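PDB 6E1R: tailspike protein from Acinetobacter phage vB_ApiP_P1, which probably binds and hydrolyses the capsular polysaccharide of its Acinetobacter host, acting as a trimeric, receptor-recognising spike on the phage tail. Local coordinates for residues F153-G158 and T180-T185; S160-Y165 and Y189-T194. One frame throughout, in Å; residues are numbered along the deposited sequence.

Interaction 1. Residues F153-G158 and T180-T185; sequences FTVKAG and TAFRST
F153 and F182 sit at matching positions on neighbouring parallel strands, and their side chains run next to each other in the same direction. The two rings are near parallel, 18° apart, yet slid so far that their centroids stand 5.6 Å apart and they barely overlap; the closest approach is F153 CB to F182 CD2, 3.6 Å. In both residues CG lies beside the backbone N and anti to the carbonyl carbon (chi1 -73° and -63°), so both rings leave their strands in the same direction. The A181 carbonyl oxygen lies in the plane of the F153 ring, at its edge, and also accepts the backbone N-H of F153. On the same face, beyond the rings, V155 CB packs on S184 OG at 3.7 Å, while that hydroxyl is hydrogen-bonded to G188 and N211. F153 over F182 is a core-facing stack of a right-handed parallel beta-helix, with equivalent residues of successive coils aligned. From other strands, F171 packs on F153 and F166 meets the F182 ring edge-to-face. The ladder is continued by R183 N to F153 O and by the shorter bond from V155 N to R183 O, 2.7 Å. At its end T185 grips V155 O twice. T185 N reaches the oxygen at 3.1 Å, nearly along the C=O axis, whereas T185 OG1, 2.9 Å away, approaches a lone pair in the carbonyl plane. With OG1 directed at V155 O, T185 CG2 meets T154 CG2 at 3.6 Å, the two side chains crossing at about a right angle. R183 leads away to a salt bridge with D209.

Interaction 2. Residues S160-Y165 and Y189-T194; sequences SSESSY and YLSQST
E162 reaches over S191 and on to Q192 with an extended side chain. Its CB lies 4.0 Å from S191 CB; CG, anti to the backbone N (chi1 -173°), comes closer, 3.3 Å from S191 OG. Beyond it CD passes the same hydroxyl, and OE2 takes the hydrogen bond from S191 OG, 3.1 Å, on its anti lone pair. The carboxylate then stacks on the Q192 amide, their planes 22° apart. Next to it in sequence the backbones pair through S163 N to S191 O, 2.7 Å, and through a longer bond from S164 N to Q192 O. S164 OG accepts from S193 OG at 2.9 Å and donates to a water, which in turn donates to S161 O and S191 O, so one water joins three points of the two segments. Farther along, T194 CB packs at 3.7 Å against CD2 of the Y165 ring, which meets H197 of the second subunit edge-to-face. That subunit also bonds S163 OG through its Q139. The two segments are thus successive coils of a parallel beta-helix packed against a neighbouring subunit, as in trimeric phage tailspikes.

From the N terminus, the chain passes through 153-158 and then 160-165, runs on by way of strand 169-173, and comes back beside itself at 180-185 and 189-194. The contact of 153-158 with 180-185 closes the first loop and that of 160-165 with 189-194 the second; since the segments alternate, the loops cross, each equal to about one turn of the coil. Interaction 1 joins strands 151-155 and 178-184, whereas interaction 2 joins 164-167 and 189-196 on another face. At the corner between them, the probable hydrogen bond K156 N to S161 OG lies within one turn of the chain, whereas G158 O to Y189 N, also probable, joins successive coils, as does V155 CG1 packed against Y189 O.

Interaction 1. Residues F153-G158 and T180-T185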
loop_
_atom_site.group_PDB
_atom_site.type_symbol
_atom_site.label_atom_id
_atom_site.label_comp_id
_atom_site.label_asym_id
_atom_site.label_seq_id
_atom_site.Cartn_x
_atom_site.Cartn_y
_atom_site.Cartn_z
ATOM N N PHE A 153 -20.539 -5.932 -25.110
ATOM C CA PHE A 153 -19.557 -6.947 -25.455
ATOM C C PHE A 153 -19.903 -8.245 -24.744
ATOM O O PHE A 153 -20.367 -8.234 -23.599
ATOM C CB PHE A 153 -18.133 -6.507 -25.090
ATOM C CG PHE A 153 -17.578 -5.439 -25.990
ATOM C CD1 PHE A 153 -17.051 -5.768 -27.229
ATOM C CD2 PHE A 153 -17.574 -4.111 -25.596
ATOM C CE1 PHE A 153 -16.536 -4.792 -28.061
ATOM C CE2 PHE A 153 -17.061 -3.130 -26.424
ATOM C CZ PHE A 153 -16.541 -3.470 -27.658
ATOM N N THR A 154 -19.677 -9.362 -25.428
ATOM C CA THR A 154 -19.952 -10.688 -24.892
ATOM C C THR A 154 -18.637 -11.439 -24.734
ATOM O O THR A 154 -17.940 -11.693 -25.722
ATOM C CB THR A 154 -20.909 -11.462 -25.799
ATOM O OG1 THR A 154 -22.221 -10.893 -25.707
ATOM C CG2 THR A 154 -20.962 -12.923 -25.394
ATOM N N VAL A 155 -18.301 -11.781 -23.495
ATOM C CA VAL A 155 -17.080 -12.525 -23.209
ATOM C C VAL A 155 -17.288 -13.981 -23.600
ATOM O O VAL A 155 -18.282 -14.606 -23.212
ATOM C CB VAL A 155 -16.698 -12.391 -21.728
ATOM C CG1 VAL A 155 -15.407 -13.137 -21.445
ATOM C CG2 VAL A 155 -16.564 -10.924 -21.350
ATOM N N LYS A 156 -16.348 -14.526 -24.368
ATOM C CA LYS A 156 -16.462 -15.894 -24.846
ATOM C C LYS A 156 -16.194 -16.887 -23.717
ATOM O O LYS A 156 -15.609 -16.557 -22.682
ATOM C CB LYS A 156 -15.487 -16.138 -25.995
ATOM C CG LYS A 156 -15.704 -15.242 -27.203
ATOM C CD LYS A 156 -14.615 -15.457 -28.238
ATOM C CE LYS A 156 -14.861 -14.625 -29.482
ATOM N NZ LYS A 156 -13.822 -14.873 -30.518
ATOM N N ALA A 157 -16.636 -18.124 -23.932
ATOM C CA ALA A 157 -16.490 -19.162 -22.923
ATOM C C ALA A 157 -15.026 -19.549 -22.746
ATOM O O ALA A 157 -14.217 -19.459 -23.674
ATOM C CB ALA A 157 -17.313 -20.393 -23.301
ATOM N N GLY A 158 -14.693 -19.987 -21.537
ATOM C CA GLY A 158 -13.332 -20.424 -21.265
ATOM C C GLY A 158 -12.379 -19.247 -21.211
ATOM O O GLY A 158 -12.602 -18.267 -20.489
ATOM N N THR A 180 -25.670 -3.980 -20.430
ATOM C CA THR A 180 -24.431 -3.922 -19.669
ATOM C C THR A 180 -23.282 -3.805 -20.658
ATOM O O THR A 180 -23.441 -4.072 -21.852
ATOM C CB THR A 180 -24.250 -5.153 -18.770
ATOM O OG1 THR A 180 -23.015 -5.044 -18.053
ATOM C CG2 THR A 180 -24.235 -6.426 -19.597
ATOM N N ALA A 181 -22.119 -3.402 -20.149
ATOM C CA ALA A 181 -20.951 -3.296 -21.015
ATOM C C ALA A 181 -20.354 -4.659 -21.337
ATOM O O ALA A 181 -19.846 -4.860 -22.446
ATOM C CB ALA A 181 -19.894 -2.399 -20.370
ATOM N N PHE A 182 -20.406 -5.601 -20.395
ATOM C CA PHE A 182 -19.822 -6.921 -20.585
ATOM C C PHE A 182 -20.682 -7.973 -19.900
ATOM O O PHE A 182 -21.242 -7.728 -18.828
ATOM C CB PHE A 182 -18.393 -6.991 -20.029
ATOM C CG PHE A 182 -17.430 -6.064 -20.710
ATOM C CD1 PHE A 182 -17.234 -4.777 -20.238
ATOM C CD2 PHE A 182 -16.718 -6.482 -21.820
ATOM C CE1 PHE A 182 -16.349 -3.919 -20.864
ATOM C CE2 PHE A 182 -15.831 -5.630 -22.450
ATOM C CZ PHE A 182 -15.646 -4.348 -21.971
ATOM N N ARG A 183 -20.776 -9.143 -20.527
ATOM C CA ARG A 183 -21.409 -10.304 -19.920
ATOM C C ARG A 183 -20.701 -11.550 -20.427
ATOM O O ARG A 183 -20.165 -11.565 -21.539
ATOM C CB ARG A 183 -22.907 -10.381 -20.236
ATOM C CG ARG A 183 -23.707 -11.169 -19.208
ATOM C CD ARG A 183 -25.194 -11.154 -19.521
ATOM N NE ARG A 183 -25.779 -9.827 -19.358
ATOM C CZ ARG A 183 -26.301 -9.373 -18.224
ATOM N NH1 ARG A 183 -26.305 -10.139 -17.142
ATOM N NH2 ARG A 183 -26.813 -8.150 -18.171
ATOM N N SER A 184 -20.699 -12.595 -19.605
ATOM C CA SER A 184 -19.970 -13.819 -19.902
ATOM C C SER A 184 -20.933 -14.931 -20.296
ATOM O O SER A 184 -21.988 -15.104 -19.677
ATOM C CB SER A 184 -19.132 -14.268 -18.701
ATOM O OG SER A 184 -18.057 -13.378 -18.468
ATOM N N THR A 185 -20.564 -15.678 -21.333
ATOM C CA THR A 185 -21.289 -16.880 -21.726
ATOM C C THR A 185 -20.654 -18.080 -21.033
ATOM O O THR A 185 -19.450 -18.319 -21.180
ATOM C CB THR A 185 -21.274 -17.062 -23.243
ATOM O OG1 THR A 185 -19.928 -16.987 -23.726
ATOM C CG2 THR A 185 -22.116 -15.990 -23.918
#

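Interaction 2. Residues S160-Y165 and Y189-T194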
loop_
_atom_site.group_PDB
_atom_site.type_symbol
_atom_site.label_atom_id
_atom_site.label_comp_id
_atom_site.label_asym_id
_atom_site.label_seq_id
_atom_site.Cartn_x
_atom_site.Cartn_y
_atom_site.Cartn_z
ATOM N N SER A 160 -11.303 -17.874 -24.272
ATOM C CA SER A 160 -11.298 -17.421 -25.658
ATOM C C SER A 160 -11.283 -15.902 -25.782
ATOM O O SER A 160 -10.948 -15.385 -26.854
ATOM C CB SER A 160 -12.504 -17.998 -26.397
ATOM O OG SER A 160 -12.531 -19.411 -26.297
ATOM N N SER A 161 -11.644 -15.177 -24.726
ATOM C CA SER A 161 -11.597 -13.721 -24.726
ATOM C C SER A 161 -10.415 -13.175 -23.936
ATOM O O SER A 161 -10.358 -11.966 -23.687
ATOM C CB SER A 161 -12.901 -13.149 -24.164
ATOM O OG SER A 161 -14.011 -13.511 -24.965
ATOM N N GLU A 162 -9.476 -14.033 -23.540
ATOM C CA GLU A 162 -8.348 -13.592 -22.731
ATOM C C GLU A 162 -7.515 -12.561 -23.483
ATOM O O GLU A 162 -7.421 -12.585 -24.714
ATOM C CB GLU A 162 -7.483 -14.788 -22.326
ATOM C CG GLU A 162 -6.380 -14.459 -21.332
ATOM C CD GLU A 162 -5.530 -15.659 -20.973
ATOM O OE1 GLU A 162 -5.140 -16.414 -21.887
ATOM O OE2 GLU A 162 -5.259 -15.852 -19.769
ATOM N N SER A 163 -6.925 -11.639 -22.716
ATOM C CA SER A 163 -6.076 -10.562 -23.219
ATOM C C SER A 163 -6.905 -9.536 -23.980
ATOM O O SER A 163 -7.455 -9.834 -25.043
ATOM C CB SER A 163 -4.947 -11.108 -24.099
ATOM O OG SER A 163 -4.121 -11.998 -23.371
ATOM N N SER A 164 -7.008 -8.328 -23.432
ATOM C CA SER A 164 -7.742 -7.248 -24.076
ATOM C C SER A 164 -7.307 -5.931 -23.451
ATOM O O SER A 164 -6.638 -5.902 -22.415
ATOM C CB SER A 164 -9.259 -7.444 -23.961
ATOM O OG SER A 164 -9.653 -7.631 -22.616
ATOM N N TYR A 165 -7.693 -4.836 -24.100
ATOM C CA TYR A 165 -7.377 -3.502 -23.608
ATOM C C TYR A 165 -8.511 -2.564 -23.988
ATOM O O TYR A 165 -8.917 -2.518 -25.153
ATOM C CB TYR A 165 -6.048 -2.999 -24.182
ATOM C CG TYR A 165 -5.585 -1.677 -23.607
ATOM C CD1 TYR A 165 -6.007 -0.470 -24.155
ATOM C CD2 TYR A 165 -4.723 -1.635 -22.518
ATOM C CE1 TYR A 165 -5.585 0.738 -23.633
ATOM C CE2 TYR A 165 -4.296 -0.431 -21.990
ATOM C CZ TYR A 165 -4.730 0.752 -22.551
ATOM O OH TYR A 165 -4.308 1.952 -22.028
ATOM N N TYR A 189 -14.184 -16.207 -19.098
ATOM C CA TYR A 189 -13.200 -15.377 -18.414
ATOM C C TYR A 189 -12.919 -14.113 -19.218
ATOM O O TYR A 189 -12.494 -14.188 -20.377
ATOM C CB TYR A 189 -11.906 -16.158 -18.189
ATOM C CG TYR A 189 -11.686 -16.618 -16.767
ATOM C CD1 TYR A 189 -12.399 -16.062 -15.711
ATOM C CD2 TYR A 189 -10.755 -17.605 -16.478
ATOM C CE1 TYR A 189 -12.188 -16.482 -14.408
ATOM C CE2 TYR A 189 -10.538 -18.031 -15.184
ATOM C CZ TYR A 189 -11.257 -17.467 -14.154
ATOM O OH TYR A 189 -11.037 -17.894 -12.866
ATOM N N LEU A 190 -13.152 -12.954 -18.603
ATOM C CA LEU A 190 -12.643 -11.683 -19.119
ATOM C C LEU A 190 -11.268 -11.505 -18.488
ATOM O O LEU A 190 -11.114 -10.856 -17.453
ATOM C CB LEU A 190 -13.587 -10.534 -18.784
ATOM C CG LEU A 190 -13.628 -9.321 -19.723
ATOM C CD1 LEU A 190 -14.761 -8.381 -19.334
ATOM C CD2 LEU A 190 -12.307 -8.572 -19.747
ATOM N N SER A 191 -10.258 -12.098 -19.116
ATOM C CA SER A 191 -8.957 -12.301 -18.495
ATOM C C SER A 191 -7.901 -11.376 -19.085
ATOM O O SER A 191 -7.898 -11.105 -20.291
ATOM C CB SER A 191 -8.511 -13.758 -18.651
ATOM O OG SER A 191 -7.172 -13.931 -18.223
ATOM N N GLN A 192 -7.004 -10.906 -18.219
ATOM C CA GLN A 192 -5.828 -10.122 -18.596
ATOM C C GLN A 192 -6.214 -8.895 -19.423
ATOM O O GLN A 192 -5.735 -8.676 -20.537
ATOM C CB GLN A 192 -4.806 -10.994 -19.329
ATOM C CG GLN A 192 -4.199 -12.078 -18.449
ATOM C CD GLN A 192 -3.105 -12.862 -19.145
ATOM O OE1 GLN A 192 -2.899 -12.727 -20.350
ATOM N NE2 GLN A 192 -2.396 -13.689 -18.385
ATOM N N SER A 193 -7.094 -8.085 -18.844
ATOM C CA SER A 193 -7.597 -6.879 -19.481
ATOM C C SER A 193 -7.181 -5.651 -18.681
ATOM O O SER A 193 -6.752 -5.740 -17.528
ATOM C CB SER A 193 -9.124 -6.924 -19.620
ATOM O OG SER A 193 -9.601 -5.801 -20.341
ATOM N N THR A 194 -7.317 -4.490 -19.318
ATOM C CA THR A 194 -7.035 -3.211 -18.683
ATOM C C THR A 194 -8.137 -2.233 -19.053
ATOM O O THR A 194 -8.487 -2.107 -20.231
ATOM C CB THR A 194 -5.672 -2.653 -19.114
ATOM O OG1 THR A 194 -4.635 -3.573 -18.749
ATOM C CG2 THR A 194 -5.409 -1.309 -18.449
HETATM O O HOH W 1 -10.025 -10.161 -21.972
HETATM O O HOH W 2 -13.101 -15.939 -22.321
#